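Local coordinates for protein signal recognition particle receptor subunit beta (PDB 2FH5) that is the GTP-binding beta subunit of the signal recognition particle receptor, which helps target nascent secretory proteins to the endoplasmic reticulum membrane, at residues 44-49 / 208-213; 89-94 / 137-142. All coordinates share one frame; numbering follows the deposited sequence.

Contact 1 (44-49 / 208-213)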
loop_
_atom_site.group_PDB
_atom_site.type_symbol
_atom_site.label_atom_id
_atom_site.label_comp_id
_atom_site.label_asym_id
_atom_site.label_seq_id
_atom_site.Cartn_x
_atom_site.Cartn_y
_atom_site.Cartn_z
ATOM N N ALA B 44 8.209 -5.855 -8.227
ATOM C CA ALA B 44 8.408 -5.547 -9.632
ATOM C C ALA B 44 9.833 -5.032 -9.853
ATOM O O ALA B 44 10.474 -4.517 -8.926
ATOM C CB ALA B 44 7.411 -4.517 -10.076
ATOM N N ILE B 45 10.315 -5.149 -11.086
ATOM C CA ILE B 45 11.661 -4.724 -11.412
ATOM C C ILE B 45 11.786 -3.224 -11.675
ATOM O O ILE B 45 10.987 -2.633 -12.395
ATOM C CB ILE B 45 12.179 -5.508 -12.627
ATOM C CG1 ILE B 45 12.432 -6.955 -12.221
ATOM C CG2 ILE B 45 13.454 -4.887 -13.156
ATOM C CD1 ILE B 45 12.657 -7.883 -13.400
ATOM N N TYR B 46 12.809 -2.613 -11.092
ATOM C CA TYR B 46 13.043 -1.187 -11.269
ATOM C C TYR B 46 14.396 -0.940 -11.966
ATOM O O TYR B 46 15.438 -1.336 -11.450
ATOM C CB TYR B 46 13.022 -0.496 -9.897
ATOM C CG TYR B 46 13.302 0.996 -9.911
ATOM C CD1 TYR B 46 12.377 1.898 -10.421
ATOM C CD2 TYR B 46 14.487 1.503 -9.381
ATOM C CE1 TYR B 46 12.623 3.283 -10.401
ATOM C CE2 TYR B 46 14.744 2.874 -9.354
ATOM C CZ TYR B 46 13.814 3.759 -9.863
ATOM O OH TYR B 46 14.079 5.116 -9.842
ATOM N N LYS B 47 14.373 -0.309 -13.141
ATOM C CA LYS B 47 15.611 0.008 -13.851
ATOM C C LYS B 47 16.083 1.349 -13.320
ATOM O O LYS B 47 15.416 2.374 -13.482
ATOM C CB LYS B 47 15.386 0.109 -15.361
ATOM C CG LYS B 47 14.945 -1.194 -16.028
ATOM C CD LYS B 47 15.961 -2.314 -15.867
ATOM C CE LYS B 47 15.489 -3.574 -16.590
ATOM N NZ LYS B 47 16.389 -4.748 -16.372
ATOM N N VAL B 48 17.237 1.324 -12.670
ATOM C CA VAL B 48 17.830 2.510 -12.069
ATOM C C VAL B 48 18.189 3.635 -13.053
ATOM O O VAL B 48 18.468 3.391 -14.229
ATOM C CB VAL B 48 19.065 2.094 -11.256
ATOM C CG1 VAL B 48 19.864 3.301 -10.840
ATOM C CG2 VAL B 48 18.617 1.318 -10.038
ATOM N N ASN B 49 18.180 4.866 -12.544
ATOM C CA ASN B 49 18.478 6.069 -13.325
ATOM C C ASN B 49 19.926 6.287 -13.791
ATOM O O ASN B 49 20.171 7.148 -14.642
ATOM C CB ASN B 49 18.020 7.314 -12.553
ATOM C CG ASN B 49 16.548 7.632 -12.767
ATOM O OD1 ASN B 49 15.682 6.763 -12.635
ATOM N ND2 ASN B 49 16.259 8.888 -13.093
ATOM N N LYS B 208 17.412 9.096 -6.653
ATOM C CA LYS B 208 18.853 9.316 -6.607
ATOM C C LYS B 208 19.457 8.272 -5.669
ATOM O O LYS B 208 20.369 7.546 -6.056
ATOM C CB LYS B 208 19.183 10.727 -6.105
ATOM C CG LYS B 208 19.942 11.585 -7.125
ATOM C CD LYS B 208 20.380 12.954 -6.554
ATOM C CE LYS B 208 21.044 13.843 -7.635
ATOM N NZ LYS B 208 21.473 15.205 -7.165
ATOM N N TRP B 209 18.932 8.180 -4.446
ATOM C CA TRP B 209 19.423 7.207 -3.460
ATOM C C TRP B 209 19.323 5.778 -3.974
ATOM O O TRP B 209 20.255 4.990 -3.819
ATOM C CB TRP B 209 18.637 7.321 -2.153
ATOM C CG TRP B 209 19.079 6.371 -1.055
ATOM C CD1 TRP B 209 20.058 6.582 -0.132
ATOM C CD2 TRP B 209 18.507 5.087 -0.743
ATOM N NE1 TRP B 209 20.130 5.519 0.741
ATOM C CE2 TRP B 209 19.189 4.591 0.389
ATOM C CE3 TRP B 209 17.481 4.317 -1.310
ATOM C CZ2 TRP B 209 18.872 3.352 0.972
ATOM C CZ3 TRP B 209 17.167 3.082 -0.727
ATOM C CH2 TRP B 209 17.862 2.618 0.399
ATOM N N LEU B 210 18.186 5.428 -4.563
ATOM C CA LEU B 210 18.017 4.083 -5.097
ATOM C C LEU B 210 19.095 3.804 -6.137
ATOM O O LEU B 210 19.661 2.714 -6.185
ATOM C CB LEU B 210 16.632 3.931 -5.714
ATOM C CG LEU B 210 15.508 3.614 -4.719
ATOM C CD1 LEU B 210 14.169 3.803 -5.400
ATOM C CD2 LEU B 210 15.663 2.180 -4.213
ATOM N N ALA B 211 19.379 4.798 -6.972
ATOM C CA ALA B 211 20.421 4.662 -7.980
ATOM C C ALA B 211 21.763 4.391 -7.274
ATOM O O ALA B 211 22.466 3.410 -7.565
ATOM C CB ALA B 211 20.502 5.941 -8.797
ATOM N N LYS B 212 22.093 5.271 -6.333
ATOM C CA LYS B 212 23.313 5.190 -5.552
ATOM C C LYS B 212 23.554 3.850 -4.851
ATOM O O LYS B 212 24.697 3.440 -4.684
ATOM C CB LYS B 212 23.314 6.338 -4.542
ATOM C CG LYS B 212 24.247 6.182 -3.365
ATOM C CD LYS B 212 24.015 7.322 -2.378
ATOM C CE LYS B 212 24.673 7.058 -1.035
ATOM N NZ LYS B 212 24.577 8.267 -0.162
ATOM N N ILE B 213 22.503 3.145 -4.450
ATOM C CA ILE B 213 22.715 1.871 -3.763
ATOM C C ILE B 213 22.580 0.656 -4.653
ATOM O O ILE B 213 22.801 -0.464 -4.202
ATOM C CB ILE B 213 21.756 1.718 -2.535
ATOM C CG1 ILE B 213 20.290 1.595 -2.974
ATOM C CG2 ILE B 213 21.905 2.921 -1.628
ATOM C CD1 ILE B 213 19.850 0.172 -3.324
#
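Tyr-46 and Val-48 meet Leu-210 and Ala-211 in a buried, wholly apolar strand-to-helix contact, where the end of edge strand 42-47 comes against the C-terminal part of helix 204-213. The fold is that of a P-loop GTPase, and the contact lies on the face of its mixed sheet that also carries helix 20-29. No hydrogen bond crosses between the two segments, which meet through apolar side chains.

Val-48, just past the end of the strand, makes the tightest approach. Its CG1 methyl stands anti to the backbone N (chi1 169°) and is thereby carried onto the helix at Ala-211, 3.4 Å from CB. Its 3.2 Å distance to CA of Ala-211 is shorter than usual for two carbons and may reflect a small coordinate error. The small side chain of Ala-211 allows the backbones to come close, to 5.3 Å between the CA atoms of Val-48 and Ala-211. The other branch, CG2 of Val-48, lies 4.2 Å from the carbonyl O of Leu-210.

Two residues earlier, the alternation of the strand turns Tyr-46 to the same side. One flank of its ring, at CE2, meets a Leu-210 methyl obliquely. Leu-27 of helix 20-29 touches both Tyr-46 and Leu-210, so three elements of the fold share this apolar patch. The phenol hydroxyl is hydrogen-bonded to the carboxylate of Glu-207, earlier in the same helix, which gives the strand a polar tie to the helix beside the apolar one. Tyr-46 is backbone-bonded to Leu-56 of antiparallel strand 55-60, and Val-48 to Asn-54 just before it. The CD1 methyl of Leu-210 lies 4.1 Å from CE2 of Tyr-46.

Contact 2 (89-94 / 137-142)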
loop_
_atom_site.group_PDB
_atom_site.type_symbol
_atom_site.label_atom_id
_atom_site.label_comp_id
_atom_site.label_asym_id
_atom_site.label_seq_id
_atom_site.Cartn_x
_atom_site.Cartn_y
_atom_site.Cartn_z
ATOM N N ALA B 89 3.191 14.005 7.773
ATOM C CA ALA B 89 2.087 14.853 8.234
ATOM C C ALA B 89 1.418 14.298 9.481
ATOM O O ALA B 89 0.889 15.049 10.280
ATOM C CB ALA B 89 1.039 15.013 7.114
ATOM N N ALA B 90 1.423 12.978 9.641
ATOM C CA ALA B 90 0.797 12.364 10.807
ATOM C C ALA B 90 1.851 11.976 11.851
ATOM O O ALA B 90 1.526 11.401 12.902
ATOM C CB ALA B 90 -0.000 11.118 10.386
ATOM N N PHE B 91 3.104 12.301 11.559
ATOM C CA PHE B 91 4.192 11.947 12.438
ATOM C C PHE B 91 3.979 12.288 13.919
ATOM O O PHE B 91 4.190 11.433 14.786
ATOM C CB PHE B 91 5.485 12.566 11.927
ATOM C CG PHE B 91 6.685 12.110 12.671
ATOM C CD1 PHE B 91 7.108 10.791 12.580
ATOM C CD2 PHE B 91 7.345 12.968 13.542
ATOM C CE1 PHE B 91 8.163 10.328 13.353
ATOM C CE2 PHE B 91 8.408 12.511 14.321
ATOM C CZ PHE B 91 8.814 11.189 14.225
ATOM N N GLN B 92 3.549 13.514 14.214
ATOM C CA GLN B 92 3.337 13.931 15.601
ATOM C C GLN B 92 2.478 12.976 16.435
ATOM O O GLN B 92 2.798 12.708 17.598
ATOM C CB GLN B 92 2.724 15.334 15.658
ATOM C CG GLN B 92 3.567 16.391 14.967
ATOM C CD GLN B 92 4.833 16.775 15.744
ATOM O OE1 GLN B 92 5.577 15.910 16.235
ATOM N NE2 GLN B 92 5.089 18.086 15.839
ATOM N N ARG B 93 1.390 12.465 15.873
ATOM C CA ARG B 93 0.564 11.563 16.659
ATOM C C ARG B 93 1.038 10.118 16.606
ATOM O O ARG B 93 0.832 9.351 17.543
ATOM C CB ARG B 93 -0.911 11.664 16.240
ATOM C CG ARG B 93 -1.180 11.691 14.745
ATOM C CD ARG B 93 -2.676 11.493 14.449
ATOM N NE ARG B 93 -3.033 10.080 14.271
ATOM C CZ ARG B 93 -3.196 9.499 13.084
ATOM N NH1 ARG B 93 -3.042 10.216 11.976
ATOM N NH2 ARG B 93 -3.495 8.205 12.999
ATOM N N GLU B 94 1.737 9.761 15.536
ATOM C CA GLU B 94 2.193 8.385 15.358
ATOM C C GLU B 94 3.608 8.046 15.804
ATOM O O GLU B 94 3.998 6.878 15.743
ATOM C CB GLU B 94 2.020 8.005 13.884
ATOM C CG GLU B 94 0.562 7.998 13.411
ATOM C CD GLU B 94 0.453 7.941 11.906
ATOM O OE1 GLU B 94 1.506 7.870 11.228
ATOM O OE2 GLU B 94 -0.677 7.977 11.391
ATOM N N GLN B 137 14.087 12.923 12.318
ATOM C CA GLN B 137 15.274 12.223 12.787
ATOM C C GLN B 137 15.507 12.517 14.265
ATOM O O GLN B 137 15.783 11.608 15.055
ATOM C CB GLN B 137 16.523 12.649 12.029
ATOM C CG GLN B 137 17.672 11.737 12.384
ATOM C CD GLN B 137 19.021 12.214 11.898
ATOM O OE1 GLN B 137 19.151 12.753 10.801
ATOM N NE2 GLN B 137 20.043 11.991 12.714
ATOM N N GLN B 138 15.389 13.791 14.629
ATOM C CA GLN B 138 15.594 14.200 16.008
ATOM C C GLN B 138 14.606 13.509 16.951
ATOM O O GLN B 138 15.024 12.915 17.946
ATOM C CB GLN B 138 15.487 15.729 16.141
ATOM C CG GLN B 138 15.230 16.207 17.576
ATOM C CD GLN B 138 15.229 17.732 17.729
ATOM O OE1 GLN B 138 14.814 18.464 16.820
ATOM N NE2 GLN B 138 15.682 18.213 18.894
ATOM N N GLN B 139 13.309 13.565 16.646
ATOM C CA GLN B 139 12.321 12.923 17.512
ATOM C C GLN B 139 12.449 11.393 17.533
ATOM O O GLN B 139 12.191 10.753 18.554
ATOM C CB GLN B 139 10.919 13.347 17.101
ATOM C CG GLN B 139 10.675 14.831 17.310
ATOM C CD GLN B 139 10.934 15.259 18.757
ATOM O OE1 GLN B 139 10.222 14.831 19.682
ATOM N NE2 GLN B 139 11.967 16.098 18.962
ATOM N N LEU B 140 12.858 10.791 16.426
ATOM C CA LEU B 140 13.026 9.343 16.440
ATOM C C LEU B 140 14.223 8.920 17.295
ATOM O O LEU B 140 14.171 7.878 17.957
ATOM C CB LEU B 140 13.206 8.799 15.033
ATOM C CG LEU B 140 11.897 8.648 14.288
ATOM C CD1 LEU B 140 12.222 8.423 12.831
ATOM C CD2 LEU B 140 11.083 7.500 14.915
ATOM N N GLU B 141 15.303 9.707 17.275
ATOM C CA GLU B 141 16.473 9.371 18.093
ATOM C C GLU B 141 16.078 9.459 19.567
ATOM O O GLU B 141 16.329 8.542 20.350
ATOM C CB GLU B 141 17.645 10.316 17.788
ATOM C CG GLU B 141 18.121 10.173 16.355
ATOM C CD GLU B 141 19.380 10.956 16.030
ATOM O OE1 GLU B 141 19.531 12.094 16.525
ATOM O OE2 GLU B 141 20.210 10.435 15.252
ATOM N N LYS B 142 15.431 10.559 19.931
ATOM C CA LYS B 142 14.995 10.746 21.302
ATOM C C LYS B 142 14.101 9.577 21.741
ATOM O O LYS B 142 14.208 9.084 22.855
ATOM C CB LYS B 142 14.261 12.084 21.415
ATOM C CG LYS B 142 13.434 12.260 22.688
ATOM C CD LYS B 142 12.719 13.619 22.719
ATOM C CE LYS B 142 11.855 13.762 23.981
ATOM N NZ LYS B 142 11.133 15.073 24.056
#
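Phe-91 opens helix 91-110 opposite Gln-139 and Leu-140 of helix 133-150, and the backbones stand well apart, with 9.6 Å between the CA atoms of Phe-91 and Gln-139. The phenylalanine ring bridges that gap. With CG anti to the backbone N (chi1 -173°), it reaches straight across and presents its outer edge to the second helix. CE2 comes to 3.8 Å from CB of Gln-139, which lies in the plane of the ring, while CZ meets the branch carbon CG of Leu-140 at 4.0 Å. The rim is thus seated between two successive residues of the helix.

These are the helices of two consecutive beta-alpha-beta crossovers in the P-loop GTPase fold, the first joining strands 79-87 and 117-123, the second leading on to strand 184-188. Leu-140 extends the apolar seam along helix 91-110, where it also touches Val-98, Ala-99 and Leu-102. Gln-139 gives the ring only the base of its side chain: a bend at chi2 (-56°) leads the amide away, its plane nearly perpendicular to the ring. Replacing Phe-91 with an alanine would probably open a gap between the helices and leave Leu-140 CG and Gln-139 CB without their aromatic neighbour. Just before the helix, the backbone N of Ala-90 is hydrogen-bonded to OD1 of Asp-87.

Contacts 1 and 2 lie on opposite sides of the chain's centre, 27 Å apart between their centres and about 12 Å at their nearest atoms, and do not touch. In sequence, both segments of contact 2 fall between those of contact 1. Neither is made by the GTP-binding residues themselves, but contact 2 is the nearer to them: the Phe-91 side chain is about 8 Å from those of Leu-15 and Gln-125, and about 13 Å from the bound GTP. In contact 1, the side chain of Leu-210 is about 12 Å from those of Lys-20 and Asn-123, which also bind the nucleotide.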